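Local coordinates for protein putative polyketide synthase (Brevibacillus brevis, PDB 6HP2) that is the O-methyltransferase domain of a trans-AT polyketide synthase, binds S-adenosyl-L-homocysteine, and probably serves in assembling the antibiotic bacillaene, at residues D236-V241 and C287-K292. Residues are numbered along the deposited sequence; the frame is centred on the assembly and turned at random.
Sequences DEIIDV and CLFKLK
Ile238 sets its CD1 squarely over the centre of the Phe289 ring, 3.7 Å from the centroid and 7° off the ring normal, a CH-pi contact. With CG1 anti to the backbone N (chi1 176°), the branch leans across to the partner strand, where CD1 also meets Cys287 CB at 3.6 Å. On the other face of the sheet, Leu288 packs closely: its CD1 lies 4.0 Å from Ile239 CD1, and its CG 3.8 Å from Val241 CG2, while helices 70-88 and 316-326 close over this cluster. Between the two faces run strands 233-240 and 284-293 of the Rossmann-like sheet, whose order 3-2-1-4-5-7-6 is that of class I methyltransferases, with 284-293 the antiparallel strand between 194-203 and 233-240. Ile239 and Leu288 exchange paired backbone hydrogen bonds. Further on, a classic beta bulge interrupts the regular pairing: Lys290 O accepts from both Asp236 N at 2.7 Å and Glu237 N at 3.2 Å. Glu237 and Lys290 run side by side, but OE1 stays 4.0 Å from NZ, beyond a salt bridge; a water instead links Glu237 OE2 to NZ. Lys90 and Arg314 pair with the carboxylate, and Val86 O takes a bond from NZ, which probably offsets the cost of burying both charges. The looser side is at the exposed Asp236, whose CB meets Lys292 CG at 4.0 Å, while the lysine's NZ turns to Thr195.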
loop_
_atom_site.group_PDB
_atom_site.type_symbol
_atom_site.label_atom_id
_atom_site.label_comp_id
_atom_site.label_asym_id
_atom_site.label_seq_id
_atom_site.Cartn_x
_atom_site.Cartn_y
_atom_site.Cartn_z
ATOM N N ASP A 236 13.614 -3.420 7.342
ATOM C CA ASP A 236 13.637 -3.325 8.789
ATOM C C ASP A 236 12.572 -4.232 9.396
ATOM O O ASP A 236 12.785 -4.837 10.463
ATOM C CB ASP A 236 13.433 -1.853 9.213
ATOM C CG ASP A 236 13.643 -1.655 10.715
ATOM O OD1 ASP A 236 14.715 -2.047 11.210
ATOM O OD2 ASP A 236 12.733 -1.143 11.373
ATOM N N GLU A 237 11.422 -4.322 8.725
ATOM C CA GLU A 237 10.294 -5.107 9.170
ATOM C C GLU A 237 9.486 -5.515 7.954
ATOM O O GLU A 237 9.304 -4.723 7.010
ATOM C CB GLU A 237 9.433 -4.298 10.150
ATOM C CG GLU A 237 8.395 -5.121 10.875
ATOM C CD GLU A 237 7.777 -4.401 12.081
ATOM O OE1 GLU A 237 8.256 -3.320 12.431
ATOM O OE2 GLU A 237 6.813 -4.918 12.674
ATOM N N ILE A 238 9.083 -6.779 7.927
ATOM C CA ILE A 238 8.207 -7.306 6.864
ATOM C C ILE A 238 7.100 -8.084 7.559
ATOM O O ILE A 238 7.369 -8.932 8.418
ATOM C CB ILE A 238 8.967 -8.165 5.834
ATOM C CG1 ILE A 238 8.059 -8.795 4.776
ATOM C CG2 ILE A 238 9.790 -9.298 6.567
ATOM C CD1 ILE A 238 7.652 -7.862 3.703
ATOM N N ILE A 239 5.844 -7.749 7.247
ATOM C CA ILE A 239 4.718 -8.342 7.904
ATOM C C ILE A 239 3.827 -9.038 6.884
ATOM O O ILE A 239 3.456 -8.424 5.899
ATOM C CB ILE A 239 3.903 -7.251 8.606
ATOM C CG1 ILE A 239 4.717 -6.610 9.735
ATOM C CG2 ILE A 239 2.612 -7.824 9.131
ATOM C CD1 ILE A 239 4.139 -5.307 10.239
ATOM N N ASP A 240 3.444 -10.290 7.122
ATOM C CA ASP A 240 2.623 -11.002 6.154
ATOM C C ASP A 240 1.133 -10.929 6.524
ATOM O O ASP A 240 0.743 -11.386 7.596
ATOM C CB ASP A 240 3.063 -12.464 6.086
ATOM C CG ASP A 240 2.341 -13.240 5.005
ATOM O OD1 ASP A 240 1.543 -12.627 4.268
ATOM O OD2 ASP A 240 2.574 -14.460 4.891
ATOM N N VAL A 241 0.305 -10.352 5.652
ATOM C CA VAL A 241 -1.125 -10.243 5.915
ATOM C C VAL A 241 -1.967 -11.145 5.015
ATOM O O VAL A 241 -3.190 -11.031 5.003
ATOM C CB VAL A 241 -1.624 -8.804 5.702
ATOM C CG1 VAL A 241 -2.828 -8.530 6.581
ATOM C CG2 VAL A 241 -0.517 -7.795 5.966
ATOM N N CYS A 287 2.082 -8.187 1.622
ATOM C CA CYS A 287 2.828 -7.816 2.811
ATOM C C CYS A 287 3.065 -6.329 3.060
ATOM O O CYS A 287 3.021 -5.517 2.136
ATOM C CB CYS A 287 4.201 -8.483 2.767
ATOM S SG CYS A 287 4.254 -10.280 2.603
ATOM N N LEU A 288 3.320 -5.984 4.324
ATOM C CA LEU A 288 3.631 -4.616 4.693
ATOM C C LEU A 288 5.168 -4.547 4.819
ATOM O O LEU A 288 5.756 -5.300 5.593
ATOM C CB LEU A 288 2.996 -4.215 6.024
ATOM C CG LEU A 288 1.580 -4.700 6.336
ATOM C CD1 LEU A 288 1.171 -4.230 7.724
ATOM C CD2 LEU A 288 0.599 -4.197 5.290
ATOM N N PHE A 289 5.809 -3.661 4.063
ATOM C CA PHE A 289 7.261 -3.497 4.081
ATOM C C PHE A 289 7.652 -2.205 4.798
ATOM O O PHE A 289 7.141 -1.138 4.447
ATOM C CB PHE A 289 7.886 -3.376 2.682
ATOM C CG PHE A 289 7.655 -4.538 1.764
ATOM C CD1 PHE A 289 6.397 -4.860 1.334
ATOM C CD2 PHE A 289 8.720 -5.197 1.230
ATOM C CE1 PHE A 289 6.213 -5.884 0.416
ATOM C CE2 PHE A 289 8.544 -6.261 0.337
ATOM C CZ PHE A 289 7.288 -6.597 -0.058
ATOM N N LYS A 290 8.619 -2.290 5.711
ATOM C CA LYS A 290 9.258 -1.103 6.307
ATOM C C LYS A 290 10.748 -1.165 5.977
ATOM O O LYS A 290 11.490 -2.057 6.454
ATOM C CB LYS A 290 9.012 -1.032 7.800
ATOM C CG LYS A 290 7.585 -1.377 8.139
ATOM C CD LYS A 290 7.250 -0.971 9.607
ATOM C CE LYS A 290 5.791 -1.260 9.868
ATOM N NZ LYS A 290 5.358 -0.808 11.208
ATOM N N LEU A 291 11.183 -0.216 5.151
ATOM C CA LEU A 291 12.546 -0.226 4.623
ATOM C C LEU A 291 13.323 0.991 5.131
ATOM O O LEU A 291 12.762 2.090 5.293
ATOM C CB LEU A 291 12.557 -0.195 3.076
ATOM C CG LEU A 291 11.543 -1.101 2.365
ATOM C CD1 LEU A 291 11.524 -0.828 0.865
ATOM C CD2 LEU A 291 11.891 -2.557 2.606
ATOM N N LYS A 292 14.632 0.804 5.228
ATOM C CA LYS A 292 15.591 1.822 5.607
ATOM C C LYS A 292 16.682 1.814 4.561
ATOM O O LYS A 292 16.905 0.804 3.877
ATOM C CB LYS A 292 16.168 1.549 7.020
ATOM C CG LYS A 292 15.143 1.545 8.120
ATOM C CD LYS A 292 14.593 2.939 8.412
ATOM C CE LYS A 292 13.495 2.896 9.470
ATOM N NZ LYS A 292 13.304 4.227 10.136
HETATM O O HOH W 1 5.328 -2.877 13.194
#